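Local coordinates for protein indole-3-pyruvate decarboxylase (Azospirillum brasilense, PDB 2NXW) that catalyses the thiamine diphosphate- and magnesium-dependent decarboxylation of indole-3-pyruvate to indole-3-acetaldehyde, a step in auxin biosynthesis, at residues L23-L28 and E55-L60; R29-R34 and S83-A88; V226-V231 and V254-G259; L296-S301 and T317-D322; G440-T445 and D468-L473. One frame throughout, in Å; residues are numbered along the deposited sequence.

Overall arrangement
From the N terminus, interaction 1 sets the start of helix 23-33 against the end of helix 48-57, closing the excursion through strand 39-41. Interaction 2 crosses it along the chain, running from the later turns of the same helix to strand 86-90; the two touch, and both pack on that helix in the N-terminal domain. Interactions 3 and 4 follow in series in the central domain: interaction 3 closes a crossover through helix 239-249, and interaction 4 the loop between strands 292-296 and 317-321. They share one sheet and meet where 226-231 lies beside 296-301. Interaction 5 closes a crossover in the C-terminal domain, its nearest atoms about 12 Å from those of interactions 2 and 3.

Interaction 1 of 5, residues L23-L28 and E55-L60; sequences LAEALL and EETQIL
The 23-28 part of helix 23-33 passes beside the last turn of helix 48-57 and the loop after it, nearest at Leu-28 and Ile-59, whose CA atoms are 6.3 Å apart. Leu-28 has the largest share of the contact, and its atoms divide the partners: CB rests 3.8 Å from CG2 of Ile-59, CD1 turns to Thr-57, and CD2 meets CD1 of Leu-60 at 4.0 Å. Beta-branched Ile-59 suits this place because its two arms separate: its CG2, anti to the backbone N, reaches 3.7 Å from the carbonyl O of Leu-28, and its CD1 the carbonyl O of Glu-25 at 3.6 Å. With an alanine here both arms are gone, which would probably open a gap between CB of Leu-28 and the carbonyl of Glu-25. Both helices belong to the N-terminal thiamine diphosphate-binding domain, built round a parallel sheet, and the loop leads into strand 62-64. Gln-58, the first residue beyond the helix, has positive phi and turns Ile-59 and Leu-60 inward. At the margin, CG2 of Thr-57 touches OE2 of Glu-25 at 3.6 Å; the Thr-57 hydroxyl bonds to Val-53, and OE1 of Glu-25 to Lys-22 N.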
# COMPACT_ATOMS: atom_id res chain seq x y z
N LEU A 23 4.29 -16.60 -34.50
CA LEU A 23 3.66 -16.40 -33.20
C LEU A 23 2.41 -15.53 -33.34
O LEU A 23 1.35 -15.86 -32.80
CB LEU A 23 4.66 -15.77 -32.23
CG LEU A 23 4.20 -15.59 -30.79
CD1 LEU A 23 5.43 -15.54 -29.87
CD2 LEU A 23 3.39 -14.32 -30.66
N ALA A 24 2.52 -14.42 -34.07
CA ALA A 24 1.37 -13.53 -34.25
C ALA A 24 0.19 -14.24 -34.91
O ALA A 24 -0.96 -14.03 -34.53
CB ALA A 24 1.77 -12.30 -35.07
N GLU A 25 0.48 -15.09 -35.89
CA GLU A 25 -0.57 -15.84 -36.60
C GLU A 25 -1.24 -16.83 -35.65
O GLU A 25 -2.46 -16.98 -35.67
CB GLU A 25 0.03 -16.62 -37.79
CG GLU A 25 0.80 -15.77 -38.80
CD GLU A 25 1.37 -16.59 -39.96
OE1 GLU A 25 2.14 -17.55 -39.73
OE2 GLU A 25 1.05 -16.25 -41.12
N ALA A 26 -0.43 -17.50 -34.84
CA ALA A 26 -0.95 -18.46 -33.87
C ALA A 26 -1.88 -17.77 -32.88
O ALA A 26 -2.91 -18.32 -32.50
CB ALA A 26 0.21 -19.13 -33.13
N LEU A 27 -1.52 -16.56 -32.48
CA LEU A 27 -2.34 -15.81 -31.54
C LEU A 27 -3.66 -15.39 -32.20
O LEU A 27 -4.73 -15.57 -31.61
CB LEU A 27 -1.59 -14.57 -31.05
CG LEU A 27 -2.40 -13.57 -30.22
CD1 LEU A 27 -2.97 -14.24 -28.97
CD2 LEU A 27 -1.50 -12.41 -29.83
N LEU A 28 -3.58 -14.84 -33.40
CA LEU A 28 -4.80 -14.43 -34.11
C LEU A 28 -5.72 -15.63 -34.31
O LEU A 28 -6.93 -15.52 -34.14
CB LEU A 28 -4.45 -13.78 -35.45
CG LEU A 28 -3.74 -12.41 -35.36
CD1 LEU A 28 -3.23 -12.01 -36.74
CD2 LEU A 28 -4.70 -11.34 -34.80
N GLU A 55 -2.81 -7.60 -41.06
CA GLU A 55 -3.32 -7.11 -42.33
C GLU A 55 -3.12 -8.08 -43.47
O GLU A 55 -4.01 -8.28 -44.31
CB GLU A 55 -2.66 -5.79 -42.69
CG GLU A 55 -3.18 -5.19 -43.98
CD GLU A 55 -2.51 -3.89 -44.32
OE1 GLU A 55 -1.43 -3.91 -44.93
OE2 GLU A 55 -3.07 -2.83 -43.95
N GLU A 56 -1.94 -8.69 -43.52
CA GLU A 56 -1.65 -9.61 -44.60
C GLU A 56 -2.39 -10.94 -44.51
O GLU A 56 -2.84 -11.48 -45.53
CB GLU A 56 -0.14 -9.83 -44.69
CG GLU A 56 0.56 -8.67 -45.38
CD GLU A 56 2.07 -8.76 -45.31
OE1 GLU A 56 2.60 -9.88 -45.16
OE2 GLU A 56 2.72 -7.70 -45.43
N THR A 57 -2.54 -11.47 -43.30
CA THR A 57 -3.22 -12.75 -43.12
C THR A 57 -4.74 -12.63 -43.06
O THR A 57 -5.45 -13.57 -43.40
CB THR A 57 -2.77 -13.46 -41.84
OG1 THR A 57 -3.18 -12.70 -40.70
CG2 THR A 57 -1.25 -13.64 -41.83
N GLN A 58 -5.23 -11.48 -42.61
CA GLN A 58 -6.67 -11.26 -42.48
C GLN A 58 -7.36 -12.36 -41.67
O GLN A 58 -8.51 -12.72 -41.95
CB GLN A 58 -7.31 -11.16 -43.87
CG GLN A 58 -6.97 -9.88 -44.64
CD GLN A 58 -7.55 -8.64 -44.00
OE1 GLN A 58 -8.73 -8.59 -43.67
NE2 GLN A 58 -6.72 -7.61 -43.82
N ILE A 59 -6.67 -12.91 -40.67
CA ILE A 59 -7.28 -13.95 -39.84
C ILE A 59 -8.48 -13.34 -39.11
O ILE A 59 -9.52 -13.98 -38.94
CB ILE A 59 -6.26 -14.52 -38.82
CG1 ILE A 59 -5.17 -15.30 -39.57
CG2 ILE A 59 -6.96 -15.42 -37.82
CD1 ILE A 59 -4.02 -15.75 -38.70
N LEU A 60 -8.32 -12.09 -38.68
CA LEU A 60 -9.38 -11.34 -38.03
C LEU A 60 -9.45 -10.02 -38.77
O LEU A 60 -8.42 -9.46 -39.15
CB LEU A 60 -9.06 -11.05 -36.55
CG LEU A 60 -9.05 -12.17 -35.52
CD1 LEU A 60 -8.68 -11.59 -34.16
CD2 LEU A 60 -10.40 -12.86 -35.46

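Interaction 2 of 5, residues R29-R34 and S83-A88; sequences RALKDR and STLGVA
Leu-31 overlaps two residues of 83-88 at once, one with each methyl. CD2 of Leu-31 sits 4.0 Å from CD1 of Leu-85, the two side chains crossing at about a right angle, whereas CD1 of Leu-31 meets Val-87 tip to tip, 4.0 Å from its CG1 and nearly as close to its CG2. The forked end of a leucine is what allows this: its CB does not point at the strand, but with CG anti to the carbonyl carbon (chi1 -70°) the branch swings across to it. Leu-85 in turn touches two helix residues, since its CD1 also meets CB of Arg-34 at 3.8 Å; here the side chains run side by side in the same direction. Helix 23-33 thus packs on strand 86-90, a member of the parallel alpha/beta sheet of the N-terminal domain, and the valine, beta-branched, gives the strand a broad apolar surface for the leucine. Leu-169 of helix 161-175 and Ile-116 of the adjoining strand 113-119 also touch Leu-31. Near the helix end OG1 of Thr-84 stands 3.1 Å from the carbonyl O of Arg-34. The arginine meets Leu-85 with its aliphatic part, CB and CD. Beyond it, NH1 of Arg-34 bonds back to the carbonyl O of Ala-30 at 3.0 Å, an acceptor lying in the guanidinium plane. NE forms a salt bridge with Asp-198 and NH2 bonds to the carbonyl of Gly-196, so three nitrogens fix the rotation of the group.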
# COMPACT_ATOMS: atom_id res chain seq x y z
N ARG A 29 -5.14 -16.78 -34.65
CA ARG A 29 -5.95 -17.98 -34.85
C ARG A 29 -6.58 -18.46 -33.54
O ARG A 29 -7.73 -18.89 -33.53
CB ARG A 29 -5.10 -19.09 -35.48
CG ARG A 29 -4.76 -18.82 -36.94
CD ARG A 29 -3.90 -19.94 -37.54
NE ARG A 29 -3.57 -19.66 -38.94
CZ ARG A 29 -4.46 -19.64 -39.93
NH1 ARG A 29 -5.74 -19.89 -39.69
NH2 ARG A 29 -4.07 -19.36 -41.17
N ALA A 30 -5.83 -18.38 -32.44
CA ALA A 30 -6.34 -18.79 -31.13
C ALA A 30 -7.53 -17.90 -30.73
O ALA A 30 -8.49 -18.38 -30.12
CB ALA A 30 -5.24 -18.68 -30.09
N LEU A 31 -7.45 -16.62 -31.08
CA LEU A 31 -8.53 -15.70 -30.75
C LEU A 31 -9.76 -16.03 -31.60
O LEU A 31 -10.89 -16.07 -31.09
CB LEU A 31 -8.08 -14.25 -31.01
CG LEU A 31 -7.03 -13.76 -30.00
CD1 LEU A 31 -6.32 -12.53 -30.53
CD2 LEU A 31 -7.72 -13.48 -28.66
N LYS A 32 -9.55 -16.28 -32.88
CA LYS A 32 -10.65 -16.63 -33.77
C LYS A 32 -11.30 -17.95 -33.32
O LYS A 32 -12.52 -18.09 -33.37
CB LYS A 32 -10.15 -16.75 -35.21
CG LYS A 32 -11.28 -17.01 -36.20
CD LYS A 32 -10.77 -17.09 -37.62
CE LYS A 32 -11.93 -17.35 -38.57
NZ LYS A 32 -11.47 -17.45 -39.98
N ASP A 33 -10.48 -18.90 -32.86
CA ASP A 33 -10.98 -20.19 -32.38
C ASP A 33 -11.92 -20.00 -31.20
O ASP A 33 -12.82 -20.81 -30.96
CB ASP A 33 -9.85 -21.10 -31.89
CG ASP A 33 -8.96 -21.61 -33.00
OD1 ASP A 33 -9.41 -21.67 -34.16
OD2 ASP A 33 -7.81 -21.96 -32.68
N ARG A 34 -11.69 -18.92 -30.45
CA ARG A 34 -12.49 -18.62 -29.27
C ARG A 34 -13.63 -17.64 -29.52
O ARG A 34 -14.26 -17.15 -28.58
CB ARG A 34 -11.57 -18.12 -28.17
CG ARG A 34 -10.67 -19.24 -27.64
CD ARG A 34 -9.52 -18.73 -26.79
NE ARG A 34 -8.81 -19.84 -26.15
CZ ARG A 34 -7.97 -20.66 -26.78
NH1 ARG A 34 -7.70 -20.49 -28.07
NH2 ARG A 34 -7.41 -21.66 -26.11
N SER A 83 -20.96 -11.71 -26.89
CA SER A 83 -20.59 -12.48 -25.69
C SER A 83 -19.37 -13.33 -25.99
O SER A 83 -19.34 -14.54 -25.74
CB SER A 83 -21.76 -13.36 -25.22
OG SER A 83 -22.83 -12.55 -24.74
N THR A 84 -18.34 -12.69 -26.53
CA THR A 84 -17.11 -13.38 -26.88
C THR A 84 -15.91 -12.52 -26.48
O THR A 84 -16.06 -11.57 -25.71
CB THR A 84 -17.09 -13.69 -28.40
OG1 THR A 84 -16.01 -14.58 -28.70
CG2 THR A 84 -16.95 -12.43 -29.23
N LEU A 85 -14.73 -12.87 -26.99
CA LEU A 85 -13.53 -12.09 -26.68
C LEU A 85 -13.43 -10.88 -27.57
O LEU A 85 -13.74 -10.96 -28.77
CB LEU A 85 -12.26 -12.93 -26.90
CG LEU A 85 -12.05 -14.16 -26.02
CD1 LEU A 85 -10.74 -14.81 -26.40
CD2 LEU A 85 -12.04 -13.76 -24.54
N GLY A 86 -13.02 -9.75 -26.99
CA GLY A 86 -12.80 -8.54 -27.75
C GLY A 86 -11.29 -8.44 -27.95
O GLY A 86 -10.54 -9.00 -27.14
N VAL A 87 -10.84 -7.76 -29.00
CA VAL A 87 -9.40 -7.66 -29.24
C VAL A 87 -9.00 -6.22 -29.54
O VAL A 87 -9.49 -5.60 -30.49
CB VAL A 87 -8.96 -8.58 -30.41
CG1 VAL A 87 -7.44 -8.64 -30.48
CG2 VAL A 87 -9.53 -9.98 -30.20
N ALA A 88 -8.07 -5.72 -28.73
CA ALA A 88 -7.59 -4.35 -28.83
C ALA A 88 -6.07 -4.36 -28.92
O ALA A 88 -5.39 -4.78 -27.97
CB ALA A 88 -8.03 -3.56 -27.60

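Interaction 3 of 5, residues V226-V231 and V254-G259; sequences VLMVCV and VTTFMG
Met-228 and Val-254 lie side by side, pointing the same way on one face of a parallel strand pair, with CE of the methionine 3.8 Å from CG1 of the valine. A bend at chi3 (81°) carries that methyl across, and it also reaches CG2 of Thr-256, whose side chain crosses the methionine at about a right angle. A flexible thioether suits a place where one group must touch two branched neighbours at once. Val-226 CG1 joins this patch, touching CG2 of Val-254. Val-229 and Thr-255 face the other side of the sheet, CB to CG2 at 4.1 Å. Beneath these groups the backbones are stitched by alternate bonds, Val-254 N to Leu-227 O, Val-229 N to Val-254 O at 2.8 Å, and Thr-256 N to Val-229 O at 3.2 Å. Further along, Thr-256 turns its CG2 to SG of Cys-230, 3.5 Å away, and its OG1 to the CB of that residue. A glycine in its place has no methyl to set between the cysteine sulfur and the methionine CE, which would probably open a gap there and let the thioether turn. Val-231 and Met-258 run alongside each other, CB to CB at 3.6 Å, while Gly-259 lies so near Val-229 O that a side chain would clash. The crossover between the strands includes helix 239-249, which packs on Leu-227 and Val-229; helix 281-288 covers the other face at Val-226, Met-228 and Val-254, and strand 292-296 flanks strand 225-229 opposite the edge strand 253-255.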
# COMPACT_ATOMS: atom_id res chain seq x y z
N VAL A 226 -36.11 -13.72 -3.86
CA VAL A 226 -36.04 -13.07 -5.15
C VAL A 226 -34.86 -13.61 -5.94
O VAL A 226 -33.76 -13.74 -5.39
CB VAL A 226 -35.84 -11.54 -5.01
CG1 VAL A 226 -35.58 -10.91 -6.38
CG2 VAL A 226 -37.05 -10.91 -4.33
N LEU A 227 -35.09 -13.95 -7.20
CA LEU A 227 -34.00 -14.43 -8.06
C LEU A 227 -33.61 -13.26 -8.97
O LEU A 227 -34.45 -12.75 -9.71
CB LEU A 227 -34.44 -15.62 -8.93
CG LEU A 227 -33.41 -16.01 -10.01
CD1 LEU A 227 -32.17 -16.58 -9.33
CD2 LEU A 227 -33.98 -17.03 -10.97
N MET A 228 -32.36 -12.83 -8.89
CA MET A 228 -31.85 -11.75 -9.74
C MET A 228 -30.96 -12.35 -10.83
O MET A 228 -30.01 -13.08 -10.54
CB MET A 228 -31.05 -10.74 -8.92
CG MET A 228 -31.87 -9.99 -7.90
SD MET A 228 -31.14 -8.37 -7.51
CE MET A 228 -31.74 -7.42 -8.89
N VAL A 229 -31.29 -12.06 -12.08
CA VAL A 229 -30.53 -12.56 -13.22
C VAL A 229 -29.58 -11.43 -13.61
O VAL A 229 -30.01 -10.32 -13.95
CB VAL A 229 -31.48 -12.96 -14.36
CG1 VAL A 229 -30.70 -13.39 -15.58
CG2 VAL A 229 -32.38 -14.10 -13.87
N CYS A 230 -28.29 -11.73 -13.57
CA CYS A 230 -27.27 -10.71 -13.76
C CYS A 230 -26.25 -10.89 -14.88
O CYS A 230 -26.38 -11.80 -15.71
CB CYS A 230 -26.59 -10.54 -12.40
SG CYS A 230 -27.79 -10.66 -10.99
N VAL A 231 -25.22 -10.04 -14.88
CA VAL A 231 -24.23 -10.02 -15.95
C VAL A 231 -23.57 -11.34 -16.35
O VAL A 231 -23.47 -11.63 -17.54
CB VAL A 231 -23.13 -8.93 -15.68
CG1 VAL A 231 -22.17 -9.38 -14.61
CG2 VAL A 231 -22.39 -8.60 -16.96
N VAL A 254 -36.12 -10.84 -11.22
CA VAL A 254 -35.75 -9.45 -11.50
C VAL A 254 -34.38 -9.47 -12.18
O VAL A 254 -33.60 -10.40 -11.99
CB VAL A 254 -35.66 -8.62 -10.19
CG1 VAL A 254 -35.18 -7.20 -10.47
CG2 VAL A 254 -37.01 -8.59 -9.50
N THR A 255 -34.07 -8.46 -12.99
CA THR A 255 -32.74 -8.43 -13.60
C THR A 255 -31.98 -7.22 -13.10
O THR A 255 -32.59 -6.27 -12.61
CB THR A 255 -32.78 -8.31 -15.15
OG1 THR A 255 -33.56 -7.17 -15.53
CG2 THR A 255 -33.36 -9.56 -15.78
N THR A 256 -30.66 -7.28 -13.16
CA THR A 256 -29.84 -6.13 -12.81
C THR A 256 -29.71 -5.35 -14.12
O THR A 256 -30.16 -5.82 -15.17
CB THR A 256 -28.43 -6.52 -12.37
OG1 THR A 256 -27.82 -7.32 -13.40
CG2 THR A 256 -28.48 -7.28 -11.05
N PHE A 257 -29.09 -4.18 -14.08
CA PHE A 257 -28.92 -3.40 -15.31
C PHE A 257 -28.20 -4.19 -16.40
O PHE A 257 -28.61 -4.17 -17.56
CB PHE A 257 -28.13 -2.12 -15.02
CG PHE A 257 -27.83 -1.33 -16.25
CD1 PHE A 257 -28.83 -0.60 -16.90
CD2 PHE A 257 -26.55 -1.35 -16.81
CE1 PHE A 257 -28.56 0.08 -18.08
CE2 PHE A 257 -26.28 -0.68 -18.00
CZ PHE A 257 -27.28 0.04 -18.63
N MET A 258 -27.12 -4.88 -16.03
CA MET A 258 -26.36 -5.66 -17.00
C MET A 258 -27.08 -6.94 -17.41
O MET A 258 -26.64 -7.63 -18.34
CB MET A 258 -24.97 -5.99 -16.47
CG MET A 258 -24.08 -4.78 -16.25
SD MET A 258 -23.21 -4.21 -17.73
CE MET A 258 -22.98 -2.43 -17.37
N GLY A 259 -28.17 -7.26 -16.72
CA GLY A 259 -28.93 -8.45 -17.08
C GLY A 259 -30.20 -8.06 -17.82
O GLY A 259 -31.00 -8.92 -18.18

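Interaction 4 of 5, residues L296-S301 and T317-D322; sequences LGAILS and TIHAFD
The end of a parallel strand pair in the central domain's sheet forms this contact, where the chain leaves strand 292-296 as a loop and runs past the side of strand 317-321. Leu-296 pairs with Ala-320, and just beyond it Gly-297 N donates to the carbonyl O of Ala-320 at 2.7 Å, lying in the carbonyl plane though the bond is bent (132° at the hydrogen). Glycine fits here because its phi is positive. The loop then passes over two rings. Leu-300 comes to His-319 from the opposite direction and sets CD1 over one face of the imidazole, 3.7 Å from the ring centroid, a CH-pi contact. With CG of Phe-321 anti to the backbone N (chi1 -174°), its ring swings under the loop: the carbonyl O of Ala-298 lies over one face toward the rim, 3.1 Å from CD1, and Gly-297 O stands at the edge. Ile-299 CG1 meets CZ of Phe-321 at 3.7 Å, crossing obliquely. The ring suits Ile-299 as an apolar partner, and its edge C-H groups face Gly-297 O; the N and O of Ala-298 are buried here without a polar partner. Lys-110 makes a cation-pi contact with Phe-321. Helix 337-346 covers Leu-296 and Ala-320, helix 231-235 borders Phe-321, and Leu-129 of the second subunit packs on Ile-299.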
# COMPACT_ATOMS: atom_id res chain seq x y z
N LEU A 296 -27.65 -14.10 -9.03
CA LEU A 296 -27.03 -15.03 -9.95
C LEU A 296 -26.12 -14.32 -10.95
O LEU A 296 -26.59 -13.86 -12.00
CB LEU A 296 -28.13 -15.83 -10.67
CG LEU A 296 -27.71 -17.08 -11.47
CD1 LEU A 296 -27.18 -18.15 -10.53
CD2 LEU A 296 -28.91 -17.60 -12.25
N GLY A 297 -24.84 -14.20 -10.59
CA GLY A 297 -23.84 -13.58 -11.45
C GLY A 297 -23.71 -12.08 -11.39
O GLY A 297 -23.22 -11.46 -12.34
N ALA A 298 -24.07 -11.48 -10.25
CA ALA A 298 -24.06 -10.03 -10.10
C ALA A 298 -22.78 -9.33 -9.67
O ALA A 298 -22.03 -9.82 -8.84
CB ALA A 298 -25.17 -9.64 -9.14
N ILE A 299 -22.55 -8.17 -10.26
CA ILE A 299 -21.43 -7.32 -9.88
C ILE A 299 -22.01 -6.56 -8.68
O ILE A 299 -23.14 -6.08 -8.75
CB ILE A 299 -21.09 -6.31 -10.99
CG1 ILE A 299 -20.33 -7.01 -12.10
CG2 ILE A 299 -20.31 -5.13 -10.42
CD1 ILE A 299 -20.20 -6.20 -13.37
N LEU A 300 -21.26 -6.48 -7.59
CA LEU A 300 -21.71 -5.74 -6.41
C LEU A 300 -20.87 -4.47 -6.32
O LEU A 300 -19.65 -4.54 -6.21
CB LEU A 300 -21.53 -6.57 -5.14
CG LEU A 300 -22.57 -7.65 -4.86
CD1 LEU A 300 -22.30 -8.28 -3.50
CD2 LEU A 300 -23.96 -7.03 -4.88
N SER A 301 -21.53 -3.32 -6.35
CA SER A 301 -20.83 -2.04 -6.29
C SER A 301 -21.77 -0.91 -5.89
O SER A 301 -22.98 -1.01 -6.06
CB SER A 301 -20.22 -1.73 -7.66
OG SER A 301 -19.79 -0.38 -7.75
N THR A 317 -28.40 -12.71 1.58
CA THR A 317 -28.10 -12.73 0.15
C THR A 317 -27.24 -13.92 -0.24
O THR A 317 -26.35 -14.34 0.51
CB THR A 317 -27.36 -11.43 -0.26
OG1 THR A 317 -28.24 -10.31 -0.07
CG2 THR A 317 -26.92 -11.49 -1.72
N ILE A 318 -27.52 -14.48 -1.42
CA ILE A 318 -26.75 -15.58 -1.97
C ILE A 318 -26.09 -14.95 -3.18
O ILE A 318 -26.75 -14.65 -4.17
CB ILE A 318 -27.67 -16.73 -2.43
CG1 ILE A 318 -28.47 -17.25 -1.23
CG2 ILE A 318 -26.83 -17.84 -3.04
CD1 ILE A 318 -29.54 -18.24 -1.60
N HIS A 319 -24.78 -14.76 -3.10
CA HIS A 319 -24.03 -14.12 -4.18
C HIS A 319 -23.17 -15.10 -4.97
O HIS A 319 -22.14 -15.56 -4.48
CB HIS A 319 -23.17 -13.01 -3.56
CG HIS A 319 -22.39 -12.19 -4.54
ND1 HIS A 319 -22.87 -11.83 -5.78
CD2 HIS A 319 -21.18 -11.60 -4.41
CE1 HIS A 319 -21.99 -11.04 -6.37
NE2 HIS A 319 -20.96 -10.88 -5.56
N ALA A 320 -23.61 -15.43 -6.18
CA ALA A 320 -22.87 -16.34 -7.05
C ALA A 320 -22.16 -15.45 -8.06
O ALA A 320 -22.82 -14.80 -8.88
CB ALA A 320 -23.82 -17.32 -7.74
N PHE A 321 -20.83 -15.42 -8.01
CA PHE A 321 -20.06 -14.54 -8.88
C PHE A 321 -18.58 -14.90 -8.83
O PHE A 321 -18.11 -15.42 -7.82
CB PHE A 321 -20.25 -13.11 -8.36
CG PHE A 321 -19.64 -12.04 -9.22
CD1 PHE A 321 -20.17 -11.74 -10.46
CD2 PHE A 321 -18.55 -11.31 -8.75
CE1 PHE A 321 -19.64 -10.70 -11.23
CE2 PHE A 321 -18.01 -10.27 -9.50
CZ PHE A 321 -18.55 -9.97 -10.75
N ASP A 322 -17.85 -14.62 -9.90
CA ASP A 322 -16.42 -14.89 -9.96
C ASP A 322 -16.03 -16.31 -9.56
O ASP A 322 -15.04 -16.53 -8.87
CB ASP A 322 -15.64 -13.89 -9.09
CG ASP A 322 -15.31 -12.59 -9.81
OD1 ASP A 322 -15.47 -12.53 -11.05
OD2 ASP A 322 -14.88 -11.63 -9.13

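Interaction 5 of 5, residues G440-T445 and D468-L473; sequences GKRILT and DPIVIL
Arg-442 sends its side chain across to 468-473, with CG anti to the backbone N (chi1 -155°) and the chain extended to NE. From CB outward, CG of Arg-442 passes 3.8 Å from the carbonyl O of Asp-468, and its CD 4.0 Å from CD1 of Ile-470. NE of Arg-442 then donates to Asp-468 O at 2.7 Å, and NH2 grips the same oxygen at 2.9 Å, a side-on hold with the acceptor in the guanidinium plane. Over the centre of one face lies CG1 of Ile-470, 3.5 Å from CZ of Arg-442, and over the opposite face OD2 of Asp-468. NH1 and NH2 end on the carbonyls of Ala-526 and Thr-529. In the backbone, strands 443-445 and 470-473 run parallel (13° apart), Thr-445 N bonding to Ile-470 O and Ile-472 N to Thr-445 O. Leu-444 CD1 touches CG2 of Ile-470 and CD1 of Ile-472. These two strands of the C-terminal domain's parallel sheet lead on to the magnesium ligands Asp-449 and Asn-476. With its plane fixed by carbonyls, the buried guanidinium probably gains from the Asp-468 charge, a long salt bridge without a directed N-H; that carboxylate is also held by Gly-531 N and Arg-530.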
# COMPACT_ATOMS: atom_id res chain seq x y z
N GLY A 440 -24.23 -5.87 -40.39
CA GLY A 440 -25.16 -4.92 -40.97
C GLY A 440 -26.30 -4.40 -40.11
O GLY A 440 -27.03 -3.50 -40.54
N LYS A 441 -26.48 -4.96 -38.91
CA LYS A 441 -27.55 -4.48 -38.03
C LYS A 441 -27.12 -3.09 -37.58
O LYS A 441 -26.02 -2.91 -37.05
CB LYS A 441 -27.72 -5.41 -36.83
CG LYS A 441 -28.22 -6.82 -37.19
CD LYS A 441 -29.64 -6.79 -37.73
CE LYS A 441 -30.23 -8.20 -37.83
NZ LYS A 441 -29.61 -9.02 -38.93
N ARG A 442 -27.98 -2.12 -37.81
CA ARG A 442 -27.66 -0.75 -37.47
C ARG A 442 -27.71 -0.51 -35.98
O ARG A 442 -28.54 -1.07 -35.28
CB ARG A 442 -28.64 0.18 -38.20
CG ARG A 442 -28.10 1.56 -38.43
CD ARG A 442 -28.98 2.33 -39.42
NE ARG A 442 -28.25 3.47 -39.94
CZ ARG A 442 -28.76 4.45 -40.67
NH1 ARG A 442 -30.06 4.46 -41.01
NH2 ARG A 442 -27.98 5.45 -41.06
N ILE A 443 -26.80 0.33 -35.49
CA ILE A 443 -26.75 0.62 -34.06
C ILE A 443 -27.19 2.06 -33.84
O ILE A 443 -26.87 2.95 -34.63
CB ILE A 443 -25.31 0.41 -33.52
CG1 ILE A 443 -24.82 -1.00 -33.87
CG2 ILE A 443 -25.29 0.61 -32.01
CD1 ILE A 443 -25.65 -2.15 -33.30
N LEU A 444 -27.98 2.26 -32.79
CA LEU A 444 -28.42 3.60 -32.41
C LEU A 444 -27.59 4.01 -31.20
O LEU A 444 -27.58 3.33 -30.18
CB LEU A 444 -29.90 3.60 -32.02
CG LEU A 444 -30.44 4.88 -31.37
CD1 LEU A 444 -30.29 6.05 -32.34
CD2 LEU A 444 -31.90 4.68 -30.99
N THR A 445 -26.88 5.12 -31.34
CA THR A 445 -26.06 5.61 -30.24
C THR A 445 -26.67 6.87 -29.64
O THR A 445 -27.11 7.75 -30.38
CB THR A 445 -24.66 5.97 -30.74
OG1 THR A 445 -24.04 4.80 -31.28
CG2 THR A 445 -23.79 6.52 -29.61
N ASP A 468 -22.72 2.66 -40.71
CA ASP A 468 -23.54 3.88 -40.77
C ASP A 468 -24.46 4.06 -39.56
O ASP A 468 -25.67 4.22 -39.70
CB ASP A 468 -24.39 3.84 -42.04
CG ASP A 468 -25.28 2.59 -42.13
OD1 ASP A 468 -25.21 1.70 -41.26
OD2 ASP A 468 -26.05 2.50 -43.10
N PRO A 469 -23.89 4.09 -38.35
CA PRO A 469 -24.75 4.25 -37.17
C PRO A 469 -25.54 5.55 -37.12
O PRO A 469 -25.18 6.55 -37.76
CB PRO A 469 -23.76 4.13 -36.01
CG PRO A 469 -22.50 4.71 -36.58
CD PRO A 469 -22.46 4.11 -37.98
N ILE A 470 -26.65 5.49 -36.38
CA ILE A 470 -27.49 6.68 -36.15
C ILE A 470 -27.06 7.14 -34.77
O ILE A 470 -26.99 6.34 -33.82
CB ILE A 470 -28.99 6.34 -36.10
CG1 ILE A 470 -29.44 5.82 -37.48
CG2 ILE A 470 -29.81 7.59 -35.74
CD1 ILE A 470 -30.88 5.28 -37.51
N VAL A 471 -26.76 8.43 -34.66
CA VAL A 471 -26.31 8.99 -33.39
C VAL A 471 -27.19 10.15 -32.98
O VAL A 471 -27.31 11.12 -33.73
CB VAL A 471 -24.86 9.49 -33.51
CG1 VAL A 471 -24.36 10.00 -32.16
CG2 VAL A 471 -23.97 8.35 -33.99
N ILE A 472 -27.81 10.05 -31.81
CA ILE A 472 -28.62 11.16 -31.29
C ILE A 472 -27.77 11.83 -30.21
O ILE A 472 -27.50 11.22 -29.17
CB ILE A 472 -29.96 10.68 -30.69
CG1 ILE A 472 -30.78 9.94 -31.76
CG2 ILE A 472 -30.75 11.90 -30.20
CD1 ILE A 472 -32.08 9.35 -31.25
N LEU A 473 -27.35 13.06 -30.47
CA LEU A 473 -26.51 13.82 -29.56
C LEU A 473 -27.38 14.78 -28.77
O LEU A 473 -28.02 15.67 -29.35
CB LEU A 473 -25.46 14.57 -30.38
CG LEU A 473 -24.23 15.19 -29.71
CD1 LEU A 473 -23.29 15.73 -30.79
CD2 LEU A 473 -24.64 16.30 -28.72